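Local coordinates for toxin-like protein (Paenibacillus larvae subsp. larvae BRL-230010, PDB 5DZQ), which probably transfers ADP-ribose from NAD+ to a target protein, as a C3-like mono-ADP-ribosyltransferase toxin, at residues G130-T141 with E180-I191. Numbering follows the deposited sequence.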
# COMPACT_ATOMS: atom_id res chain seq x y z
N GLY B 130 -25.17 1.83 -10.97
CA GLY B 130 -25.98 1.00 -11.84
C GLY B 130 -25.16 0.32 -12.91
O GLY B 130 -25.66 -0.54 -13.64
N LYS B 131 -23.88 0.69 -13.00
CA LYS B 131 -23.03 0.22 -14.08
C LYS B 131 -22.03 -0.84 -13.62
O LYS B 131 -21.74 -0.96 -12.42
CB LYS B 131 -22.30 1.41 -14.71
CG LYS B 131 -23.25 2.35 -15.46
CD LYS B 131 -22.67 3.74 -15.66
CE LYS B 131 -22.01 3.89 -17.03
NZ LYS B 131 -21.36 5.22 -17.22
N ILE B 132 -21.54 -1.64 -14.56
CA ILE B 132 -20.58 -2.69 -14.23
C ILE B 132 -19.17 -2.21 -14.52
O ILE B 132 -18.88 -1.72 -15.62
CB ILE B 132 -20.89 -3.99 -15.02
CG1 ILE B 132 -22.23 -4.57 -14.55
CG2 ILE B 132 -19.80 -5.02 -14.81
CD1 ILE B 132 -22.69 -5.77 -15.34
N ARG B 133 -18.30 -2.31 -13.51
CA ARG B 133 -16.90 -1.92 -13.65
C ARG B 133 -15.99 -3.13 -13.65
O ARG B 133 -16.36 -4.20 -13.16
CB ARG B 133 -16.48 -0.98 -12.51
CG ARG B 133 -17.40 0.21 -12.30
CD ARG B 133 -16.93 1.38 -13.11
NE ARG B 133 -15.55 1.73 -12.81
CZ ARG B 133 -14.86 2.66 -13.46
NH1 ARG B 133 -15.44 3.33 -14.44
NH2 ARG B 133 -13.60 2.92 -13.12
N THR B 134 -14.78 -2.95 -14.17
CA THR B 134 -13.77 -4.00 -14.14
C THR B 134 -12.56 -3.53 -13.35
O THR B 134 -12.08 -2.42 -13.56
CB THR B 134 -13.34 -4.41 -15.56
OG1 THR B 134 -14.45 -4.97 -16.26
CG2 THR B 134 -12.22 -5.43 -15.50
N GLU B 135 -12.09 -4.36 -12.42
CA GLU B 135 -10.82 -4.12 -11.75
C GLU B 135 -9.75 -4.92 -12.50
O GLU B 135 -9.77 -6.14 -12.49
CB GLU B 135 -10.86 -4.53 -10.28
CG GLU B 135 -9.51 -4.40 -9.56
CD GLU B 135 -8.84 -3.05 -9.77
OE1 GLU B 135 -9.53 -2.02 -9.56
OE2 GLU B 135 -7.64 -3.00 -10.17
N TYR B 136 -8.83 -4.22 -13.14
CA TYR B 136 -7.77 -4.87 -13.90
C TYR B 136 -6.78 -5.66 -13.04
O TYR B 136 -6.31 -6.72 -13.44
CB TYR B 136 -7.03 -3.82 -14.70
CG TYR B 136 -7.92 -3.20 -15.74
CD1 TYR B 136 -8.77 -3.99 -16.52
CD2 TYR B 136 -7.94 -1.83 -15.94
CE1 TYR B 136 -9.59 -3.43 -17.48
CE2 TYR B 136 -8.76 -1.26 -16.91
CZ TYR B 136 -9.59 -2.07 -17.67
OH TYR B 136 -10.41 -1.51 -18.62
N GLY B 137 -6.43 -5.11 -11.88
CA GLY B 137 -5.52 -5.80 -10.99
C GLY B 137 -6.23 -6.93 -10.27
O GLY B 137 -7.44 -7.11 -10.43
N TYR B 138 -5.48 -7.71 -9.50
CA TYR B 138 -6.08 -8.67 -8.57
C TYR B 138 -6.79 -7.86 -7.50
O TYR B 138 -6.39 -6.74 -7.21
CB TYR B 138 -5.03 -9.58 -7.95
CG TYR B 138 -4.40 -10.53 -8.96
CD1 TYR B 138 -5.02 -11.73 -9.30
CD2 TYR B 138 -3.21 -10.20 -9.59
CE1 TYR B 138 -4.45 -12.59 -10.24
CE2 TYR B 138 -2.65 -11.05 -10.52
CZ TYR B 138 -3.27 -12.23 -10.85
OH TYR B 138 -2.68 -13.07 -11.79
N LEU B 139 -7.84 -8.43 -6.93
CA LEU B 139 -8.67 -7.65 -6.03
C LEU B 139 -8.59 -8.20 -4.60
O LEU B 139 -9.27 -9.18 -4.27
CB LEU B 139 -10.10 -7.64 -6.55
CG LEU B 139 -11.17 -6.84 -5.80
CD1 LEU B 139 -10.73 -5.41 -5.65
CD2 LEU B 139 -12.49 -6.93 -6.54
N SER B 140 -7.76 -7.58 -3.77
CA SER B 140 -7.64 -7.98 -2.37
C SER B 140 -8.68 -7.22 -1.56
O SER B 140 -8.84 -6.02 -1.74
CB SER B 140 -6.24 -7.69 -1.82
OG SER B 140 -5.26 -8.22 -2.69
N THR B 141 -9.37 -7.93 -0.67
CA THR B 141 -10.44 -7.33 0.11
C THR B 141 -10.32 -7.76 1.57
O THR B 141 -9.76 -8.81 1.86
CB THR B 141 -11.81 -7.73 -0.42
OG1 THR B 141 -11.99 -9.15 -0.31
CG2 THR B 141 -11.95 -7.32 -1.89
N GLU B 180 -7.33 -12.08 4.41
CA GLU B 180 -8.01 -11.28 3.41
C GLU B 180 -8.59 -12.23 2.37
O GLU B 180 -8.21 -13.41 2.31
CB GLU B 180 -7.05 -10.28 2.75
CG GLU B 180 -6.56 -9.18 3.69
CD GLU B 180 -5.87 -8.03 2.97
OE1 GLU B 180 -5.61 -8.15 1.76
OE2 GLU B 180 -5.60 -6.99 3.61
N LEU B 181 -9.51 -11.73 1.56
CA LEU B 181 -10.08 -12.52 0.48
C LEU B 181 -9.56 -11.97 -0.84
O LEU B 181 -9.70 -10.78 -1.15
CB LEU B 181 -11.60 -12.51 0.53
CG LEU B 181 -12.29 -13.43 -0.48
CD1 LEU B 181 -11.88 -14.90 -0.30
CD2 LEU B 181 -13.80 -13.30 -0.41
N LEU B 182 -8.94 -12.84 -1.63
CA LEU B 182 -8.29 -12.43 -2.86
C LEU B 182 -9.12 -12.86 -4.05
O LEU B 182 -9.42 -14.03 -4.22
CB LEU B 182 -6.88 -13.03 -2.95
CG LEU B 182 -6.12 -12.74 -4.25
CD1 LEU B 182 -5.89 -11.23 -4.40
CD2 LEU B 182 -4.80 -13.49 -4.25
N LEU B 183 -9.51 -11.90 -4.87
CA LEU B 183 -10.33 -12.22 -6.03
C LEU B 183 -9.48 -12.14 -7.30
O LEU B 183 -8.46 -11.45 -7.32
CB LEU B 183 -11.54 -11.28 -6.13
CG LEU B 183 -12.79 -11.76 -5.39
CD1 LEU B 183 -12.62 -11.64 -3.89
CD2 LEU B 183 -14.04 -11.02 -5.85
N PRO B 184 -9.89 -12.88 -8.36
CA PRO B 184 -9.16 -12.85 -9.63
C PRO B 184 -8.99 -11.43 -10.20
O PRO B 184 -9.78 -10.53 -9.93
CB PRO B 184 -10.05 -13.68 -10.57
CG PRO B 184 -10.78 -14.61 -9.66
CD PRO B 184 -10.99 -13.86 -8.37
N ARG B 185 -7.95 -11.26 -11.01
CA ARG B 185 -7.83 -10.05 -11.80
C ARG B 185 -8.99 -10.01 -12.80
O ARG B 185 -9.65 -11.03 -13.05
CB ARG B 185 -6.48 -10.00 -12.52
CG ARG B 185 -6.34 -11.03 -13.63
CD ARG B 185 -4.93 -11.02 -14.18
NE ARG B 185 -4.78 -11.99 -15.27
CZ ARG B 185 -4.91 -11.70 -16.56
NH1 ARG B 185 -5.20 -10.47 -16.95
NH2 ARG B 185 -4.75 -12.66 -17.46
N ASN B 186 -9.27 -8.82 -13.33
CA ASN B 186 -10.43 -8.58 -14.20
C ASN B 186 -11.78 -8.92 -13.58
O ASN B 186 -12.73 -9.26 -14.29
CB ASN B 186 -10.27 -9.34 -15.53
CG ASN B 186 -9.18 -8.76 -16.40
OD1 ASN B 186 -8.84 -7.59 -16.27
ND2 ASN B 186 -8.64 -9.58 -17.29
N THR B 187 -11.88 -8.82 -12.26
CA THR B 187 -13.17 -9.04 -11.60
C THR B 187 -14.15 -7.96 -12.05
O THR B 187 -13.80 -6.79 -12.14
CB THR B 187 -13.04 -9.03 -10.08
OG1 THR B 187 -12.48 -10.28 -9.66
CG2 THR B 187 -14.40 -8.88 -9.41
N LYS B 188 -15.37 -8.38 -12.36
CA LYS B 188 -16.41 -7.45 -12.78
C LYS B 188 -17.38 -7.30 -11.64
O LYS B 188 -17.76 -8.29 -11.02
CB LYS B 188 -17.13 -7.95 -14.05
CG LYS B 188 -16.26 -7.89 -15.31
CD LYS B 188 -17.08 -7.98 -16.59
CE LYS B 188 -16.21 -7.71 -17.82
NZ LYS B 188 -17.02 -7.50 -19.06
N TYR B 189 -17.76 -6.07 -11.34
CA TYR B 189 -18.68 -5.83 -10.25
C TYR B 189 -19.66 -4.72 -10.63
O TYR B 189 -19.30 -3.75 -11.30
CB TYR B 189 -17.93 -5.47 -8.96
CG TYR B 189 -17.04 -4.26 -9.06
CD1 TYR B 189 -15.74 -4.36 -9.52
CD2 TYR B 189 -17.51 -3.00 -8.68
CE1 TYR B 189 -14.92 -3.25 -9.62
CE2 TYR B 189 -16.70 -1.89 -8.77
CZ TYR B 189 -15.40 -2.02 -9.23
OH TYR B 189 -14.60 -0.91 -9.32
N LYS B 190 -20.92 -4.91 -10.23
CA LYS B 190 -21.94 -3.92 -10.50
C LYS B 190 -22.10 -2.99 -9.31
O LYS B 190 -22.30 -3.43 -8.18
CB LYS B 190 -23.27 -4.59 -10.82
CG LYS B 190 -24.42 -3.62 -11.03
CD LYS B 190 -25.74 -4.36 -11.11
CE LYS B 190 -26.89 -3.41 -11.33
NZ LYS B 190 -26.78 -2.75 -12.65
N ILE B 191 -22.00 -1.69 -9.56
CA ILE B 191 -22.17 -0.73 -8.49
C ILE B 191 -23.66 -0.58 -8.23
O ILE B 191 -24.40 -0.05 -9.06
CB ILE B 191 -21.51 0.61 -8.84
CG1 ILE B 191 -20.00 0.41 -8.89
CG2 ILE B 191 -21.90 1.68 -7.83
CD1 ILE B 191 -19.22 1.65 -9.25
O HOH W 1 -6.17 -8.19 -15.53
O HOH W 2 -10.01 -7.89 -10.04
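Arg133 lays its CB over one face of the Tyr189 ring, 4.0 Å from the ring centroid, in a CH-pi contact. Tyr189 CG sits between its own backbone N and carbonyl carbon (chi1 59°), which turns the ring toward strand 132-135, beside Arg133. Arg133 runs alongside, pointing the same way, and its CG meets Ile191 CD1 at 3.8 Å. At the outer end Lys190 bends at its last torsion, and NZ donates a hydrogen bond to Gly130 O (2.7 Å) from above the carbonyl plane. Here strand 132-135 edges a mixed sheet and pairs antiparallel with 187-191, while 139-141 pairs likewise with 180-183 in a second sheet, so both segments pass from one sheet to the other through loops 136-138 and 184-186, within the two-sheet ADP-ribosyltransferase fold. In these loops Arg185 CB stands 3.9 Å above the centre of the Tyr138 ring, whose OH is hydrogen-bonded to Asp79 OD1, while Asp79 OD2 forms a salt bridge with Arg185 NE. Water 1 joins Arg185 NH1 to Tyr136 O; water 2 accepts from Thr187 N and lies 2.7 Å from Pro184 O. Farther along, Leu139 CB packs on Leu183 CB, and Leu181 O takes two bonds, from Thr141 N and Thr141 OG1 (2.9 Å each), arriving from opposite faces of its carbonyl plane.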